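Chorismate mutase and shikimate 5-dehydrogenase fusion protein (Clostridium acetobutylicum, PDB 3FBT) probably catalyses the reversible NADPH-dependent reduction of 3-dehydroshikimate to shikimate, this chain being the dehydrogenase part of a fusion with chorismate mutase. Local coordinates at residues N216-L221 with A233-Y238; V151-R154 with K158-E161. All blocks are in the same frame, centred on the assembly; numbering follows the deposited sequence.

Contact 1. Residues N216-L221 with A233-Y238; sequences NPVETL and AVNGLY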
loop_
_atom_site.group_PDB
_atom_site.type_symbol
_atom_site.label_atom_id
_atom_site.label_comp_id
_atom_site.label_asym_id
_atom_site.label_seq_id
_atom_site.Cartn_x
_atom_site.Cartn_y
_atom_site.Cartn_z
ATOM N N ASN A 216 4.200 -21.631 16.736
ATOM C CA ASN A 216 3.121 -22.471 16.275
ATOM C C ASN A 216 3.778 -23.696 15.744
ATOM O O ASN A 216 4.500 -23.592 14.746
ATOM C CB ASN A 216 2.381 -21.796 15.133
ATOM C CG ASN A 216 1.220 -22.622 14.639
ATOM O OD1 ASN A 216 0.804 -23.586 15.297
ATOM N ND2 ASN A 216 0.685 -22.264 13.473
ATOM N N PRO A 217 3.560 -24.855 16.401
ATOM C CA PRO A 217 2.627 -25.069 17.531
ATOM C C PRO A 217 3.065 -24.435 18.832
ATOM O O PRO A 217 4.266 -24.093 18.988
ATOM C CB PRO A 217 2.552 -26.611 17.661
ATOM C CG PRO A 217 3.757 -27.128 16.912
ATOM C CD PRO A 217 4.117 -26.113 15.877
ATOM N N VAL A 218 2.126 -24.210 19.758
ATOM C CA VAL A 218 2.504 -23.486 20.987
ATOM C C VAL A 218 3.375 -24.346 21.904
ATOM O O VAL A 218 4.103 -23.845 22.753
ATOM C CB VAL A 218 1.314 -22.859 21.796
ATOM C CG1 VAL A 218 0.781 -21.595 21.087
ATOM C CG2 VAL A 218 0.228 -23.863 22.019
ATOM N N GLU A 219 3.289 -25.644 21.701
ATOM C CA GLU A 219 4.188 -26.592 22.337
ATOM C C GLU A 219 4.731 -27.503 21.254
ATOM O O GLU A 219 4.011 -28.337 20.709
ATOM C CB GLU A 219 3.450 -27.433 23.375
ATOM C CG GLU A 219 4.383 -28.308 24.218
ATOM C CD GLU A 219 3.664 -29.372 25.027
ATOM O OE1 GLU A 219 3.071 -30.322 24.436
ATOM O OE2 GLU A 219 3.719 -29.258 26.261
ATOM N N THR A 220 5.998 -27.287 20.900
ATOM C CA THR A 220 6.744 -28.208 20.091
ATOM C C THR A 220 7.110 -29.519 20.882
ATOM O O THR A 220 7.203 -29.518 22.109
ATOM C CB THR A 220 8.040 -27.542 19.612
ATOM O OG1 THR A 220 8.780 -27.065 20.738
ATOM C CG2 THR A 220 7.766 -26.328 18.668
ATOM N N LEU A 221 7.350 -30.615 20.175
ATOM C CA LEU A 221 7.992 -31.784 20.783
ATOM C C LEU A 221 9.130 -31.310 21.679
ATOM O O LEU A 221 9.227 -31.671 22.862
ATOM C CB LEU A 221 8.509 -32.741 19.697
ATOM C CG LEU A 221 8.934 -34.160 20.128
ATOM C CD1 LEU A 221 7.802 -34.867 20.932
ATOM C CD2 LEU A 221 9.338 -34.999 18.923
ATOM N N ALA A 233 9.745 -23.957 30.250
ATOM C CA ALA A 233 9.549 -24.013 28.829
ATOM C C ALA A 233 8.978 -22.682 28.344
ATOM O O ALA A 233 7.993 -22.203 28.913
ATOM C CB ALA A 233 8.593 -25.176 28.483
ATOM N N VAL A 234 9.579 -22.093 27.300
ATOM C CA VAL A 234 9.078 -20.842 26.675
ATOM C C VAL A 234 8.999 -20.984 25.138
ATOM O O VAL A 234 10.036 -21.276 24.508
ATOM C CB VAL A 234 10.052 -19.718 26.917
ATOM C CG1 VAL A 234 9.368 -18.363 26.752
ATOM C CG2 VAL A 234 10.676 -19.853 28.307
ATOM N N ASN A 235 7.811 -20.797 24.535
ATOM C CA ASN A 235 7.695 -20.745 23.039
ATOM C C ASN A 235 7.878 -19.304 22.512
ATOM O O ASN A 235 8.059 -18.423 23.293
ATOM C CB ASN A 235 6.393 -21.309 22.534
ATOM C CG ASN A 235 5.189 -20.427 22.891
ATOM O OD1 ASN A 235 5.306 -19.207 23.005
ATOM N ND2 ASN A 235 4.040 -21.055 23.110
ATOM N N GLY A 236 7.863 -19.051 21.196
ATOM C CA GLY A 236 8.347 -17.750 20.750
ATOM C C GLY A 236 7.289 -16.697 20.533
ATOM O O GLY A 236 7.558 -15.727 19.846
ATOM N N LEU A 237 6.091 -16.892 21.071
ATOM C CA LEU A 237 4.990 -15.948 20.843
ATOM C C LEU A 237 5.254 -14.535 21.357
ATOM O O LEU A 237 5.041 -13.543 20.635
ATOM C CB LEU A 237 3.681 -16.496 21.367
ATOM C CG LEU A 237 2.406 -15.752 21.024
ATOM C CD1 LEU A 237 2.343 -15.388 19.495
ATOM C CD2 LEU A 237 1.269 -16.702 21.428
ATOM N N TYR A 238 5.812 -14.424 22.556
ATOM C CA TYR A 238 6.082 -13.129 23.078
ATOM C C TYR A 238 7.122 -12.391 22.226
ATOM O O TYR A 238 7.101 -11.173 22.106
ATOM C CB TYR A 238 6.521 -13.213 24.540
ATOM C CG TYR A 238 6.270 -11.916 25.238
ATOM C CD1 TYR A 238 4.982 -11.562 25.640
ATOM C CD2 TYR A 238 7.299 -11.027 25.446
ATOM C CE1 TYR A 238 4.740 -10.323 26.222
ATOM C CE2 TYR A 238 7.079 -9.786 26.061
ATOM C CZ TYR A 238 5.798 -9.452 26.438
ATOM O OH TYR A 238 5.595 -8.212 27.058
#
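The first torsion of N235 (chi1 69°) sets CG between its own backbone N and carbonyl carbon, and from there the amide reaches V218. With CG1 of V218 anti to its carbonyl carbon, the two side chains lie side by side, pointing the same way. ND2 of N235 donates to the backbone O of V218 at 2.8 Å. The bond is nearly straight, with an N-H...O angle of 173°, and it meets a lone pair in the carbonyl plane, the C=O...N angle being 119°. The acceptor also lies in the plane of the N235 amide, so that each group is coplanar with its partner atom. The side chain of V218 accompanies this bond as a van der Waals neighbour: its CB lies 3.5 Å from ND2 of N235, and CG1 of V218 is 3.9 Å from the same nitrogen.

N235 leaves the edge strand 232-234 of the parallel Rossmann-type sheet, and its other amide atom forms an Asx turn, with OD1 of N235 accepting from N of L237 at 3.1 Å. That donor sits above the carbonyl plane rather than on a lone pair. Since both ends of the amide are engaged, its rotation is fixed between the loop before helix 221-228 and the start of helix 237-252, where G236, a predicted NADP(+)-binding residue, takes the N-cap position. In the loop, T220 caps helix 221-228 by bonding OG1 to N of L223, while D212 also bonds that hydroxyl.

Contact 2. Residues V151-R154 with K158-E161; sequences VVTR and KTSE. With SO4 (sulfate ion), chain E.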
loop_
_atom_site.group_PDB
_atom_site.type_symbol
_atom_site.label_atom_id
_atom_site.label_comp_id
_atom_site.label_asym_id
_atom_site.label_seq_id
_atom_site.Cartn_x
_atom_site.Cartn_y
_atom_site.Cartn_z
ATOM N N VAL A 151 27.152 -22.956 20.061
ATOM C CA VAL A 151 26.323 -22.997 18.875
ATOM C C VAL A 151 26.384 -24.380 18.330
ATOM O O VAL A 151 27.464 -24.885 18.072
ATOM C CB VAL A 151 26.883 -22.029 17.837
ATOM C CG1 VAL A 151 26.111 -22.118 16.516
ATOM C CG2 VAL A 151 26.905 -20.556 18.437
ATOM N N VAL A 152 25.241 -25.031 18.179
ATOM C CA VAL A 152 25.259 -26.412 17.783
ATOM C C VAL A 152 24.698 -26.558 16.372
ATOM O O VAL A 152 23.610 -26.107 16.107
ATOM C CB VAL A 152 24.391 -27.291 18.697
ATOM C CG1 VAL A 152 24.690 -28.778 18.429
ATOM C CG2 VAL A 152 24.576 -26.894 20.212
ATOM N N THR A 153 25.447 -27.230 15.496
ATOM C CA THR A 153 25.168 -27.244 14.063
ATOM C C THR A 153 25.226 -28.663 13.429
ATOM O O THR A 153 25.906 -29.598 13.927
ATOM C CB THR A 153 26.230 -26.322 13.333
ATOM O OG1 THR A 153 26.063 -26.376 11.906
ATOM C CG2 THR A 153 27.608 -26.801 13.628
ATOM N N ARG A 154 24.591 -28.799 12.286
ATOM C CA ARG A 154 24.746 -30.043 11.520
ATOM C C ARG A 154 26.026 -30.010 10.728
ATOM O O ARG A 154 26.491 -31.034 10.248
ATOM C CB ARG A 154 23.583 -30.227 10.588
ATOM C CG ARG A 154 22.455 -30.857 11.259
ATOM C CD ARG A 154 21.230 -30.617 10.468
ATOM N NE ARG A 154 21.263 -29.286 9.875
ATOM C CZ ARG A 154 20.464 -28.922 8.868
ATOM N NH1 ARG A 154 19.604 -29.813 8.365
ATOM N NH2 ARG A 154 20.513 -27.695 8.368
ATOM N N LYS A 158 31.563 -25.828 8.485
ATOM C CA LYS A 158 31.057 -24.593 7.893
ATOM C C LYS A 158 30.782 -23.575 9.010
ATOM O O LYS A 158 31.265 -22.403 8.998
ATOM C CB LYS A 158 29.811 -24.861 7.017
ATOM C CG LYS A 158 29.275 -23.573 6.352
ATOM C CD LYS A 158 28.451 -23.848 5.113
ATOM C CE LYS A 158 27.052 -24.340 5.459
ATOM N NZ LYS A 158 26.036 -23.780 4.497
ATOM N N THR A 159 29.989 -23.986 9.984
ATOM C CA THR A 159 29.538 -22.977 10.953
ATOM C C THR A 159 30.699 -22.340 11.728
ATOM O O THR A 159 30.682 -21.152 12.088
ATOM C CB THR A 159 28.586 -23.597 11.934
ATOM O OG1 THR A 159 27.527 -24.245 11.214
ATOM C CG2 THR A 159 28.056 -22.532 12.921
ATOM N N SER A 160 31.738 -23.103 12.019
ATOM C CA SER A 160 32.786 -22.467 12.823
ATOM C C SER A 160 33.620 -21.465 12.032
ATOM O O SER A 160 34.311 -20.610 12.618
ATOM C CB SER A 160 33.661 -23.533 13.437
ATOM O OG SER A 160 34.201 -24.327 12.430
ATOM N N GLU A 161 33.555 -21.527 10.699
ATOM C CA GLU A 161 34.105 -20.426 9.891
ATOM C C GLU A 161 33.249 -19.189 10.105
ATOM O O GLU A 161 33.784 -18.072 10.170
ATOM C CB GLU A 161 34.151 -20.744 8.381
ATOM C CG GLU A 161 35.030 -21.898 7.985
ATOM C CD GLU A 161 36.460 -21.788 8.478
ATOM O OE1 GLU A 161 36.955 -20.666 8.761
ATOM O OE2 GLU A 161 37.111 -22.853 8.580
HETATM S S SO4 E . 22.584 -25.902 11.037
HETATM O O1 SO4 E . 22.530 -27.190 11.783
HETATM O O2 SO4 E . 22.397 -26.403 9.673
HETATM O O3 SO4 E . 21.449 -25.013 11.345
HETATM O O4 SO4 E . 23.785 -25.101 11.225
#
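T153 meets T159 tip to tip, and following T153 outward shows how strand, helix and sulfate come together. Its CB lies 3.2 Å from OG1 of T159 and already borders the anion. Chi1 of 176° sends OG1 anti to the backbone N, to a point between two partners: it stands 2.7 Å from OG1 of T159 and donates to O4 of the sulfate at the same 2.7 Å. N of N155 also bonds OG1 of T153, which is therefore held from several directions within a buried contact. The remaining branch, CG2 of T153, lies 3.5 Å from OG1 and 3.8 Å from CB of T159. O of N155 is a further hydrogen-bond partner within reach of OG1 of T159, while the methyl CG2 of T159 meets CG1 of V151 at 4.1 Å. V168 of the adjoining strand 167-170 lies against both threonines.

R154 grips the same sulfate from another side. Its backbone N donates to O1 at 2.7 Å with an N-H...O angle of 155°. A bend about the CG-CD bond (chi3 -36°) then folds the chain back, so that NE bonds O1 and, weakly, O2, while NH2 of R154 reaches O2 at 2.6 Å. That oxygen lies at the edge of the guanidinium and in its plane, the geometry of a directed grip on the anion. OG of S130, a predicted NADP(+)-binding residue, adds a further bond to the sulfate. The ion probably came from the crystallisation liquor, yet its position, at the end of strand 148-153, the second strand in sequence of the Rossmann-type sheet, and beside the glycine-rich loop, is consistent with the pocket that receives the 2'-phosphate of NADP(H) in this family.

Both contacts belong to the parallel six-stranded sheet of the nucleotide-binding half, with strand order 3-2-1-4-5-6. Contact 2 comes first along the chain, on strand 148-153, next to edge strand 167-170; contact 1 follows at strand 232-234, the other edge. Strands 124-128, 181-184 and 209-212 lie between them, in keeping with centres 24 Å apart and nearest atoms about 15 Å apart. They do not touch. Each takes in a loop or turn where a strand has ended, the side on which a Rossmann-type domain binds its dinucleotide, so the pair probably borders distant parts of one NADP(H) site: contact 2 probably the adenosine 2'-phosphate end, contact 1 the predicted site residue G236.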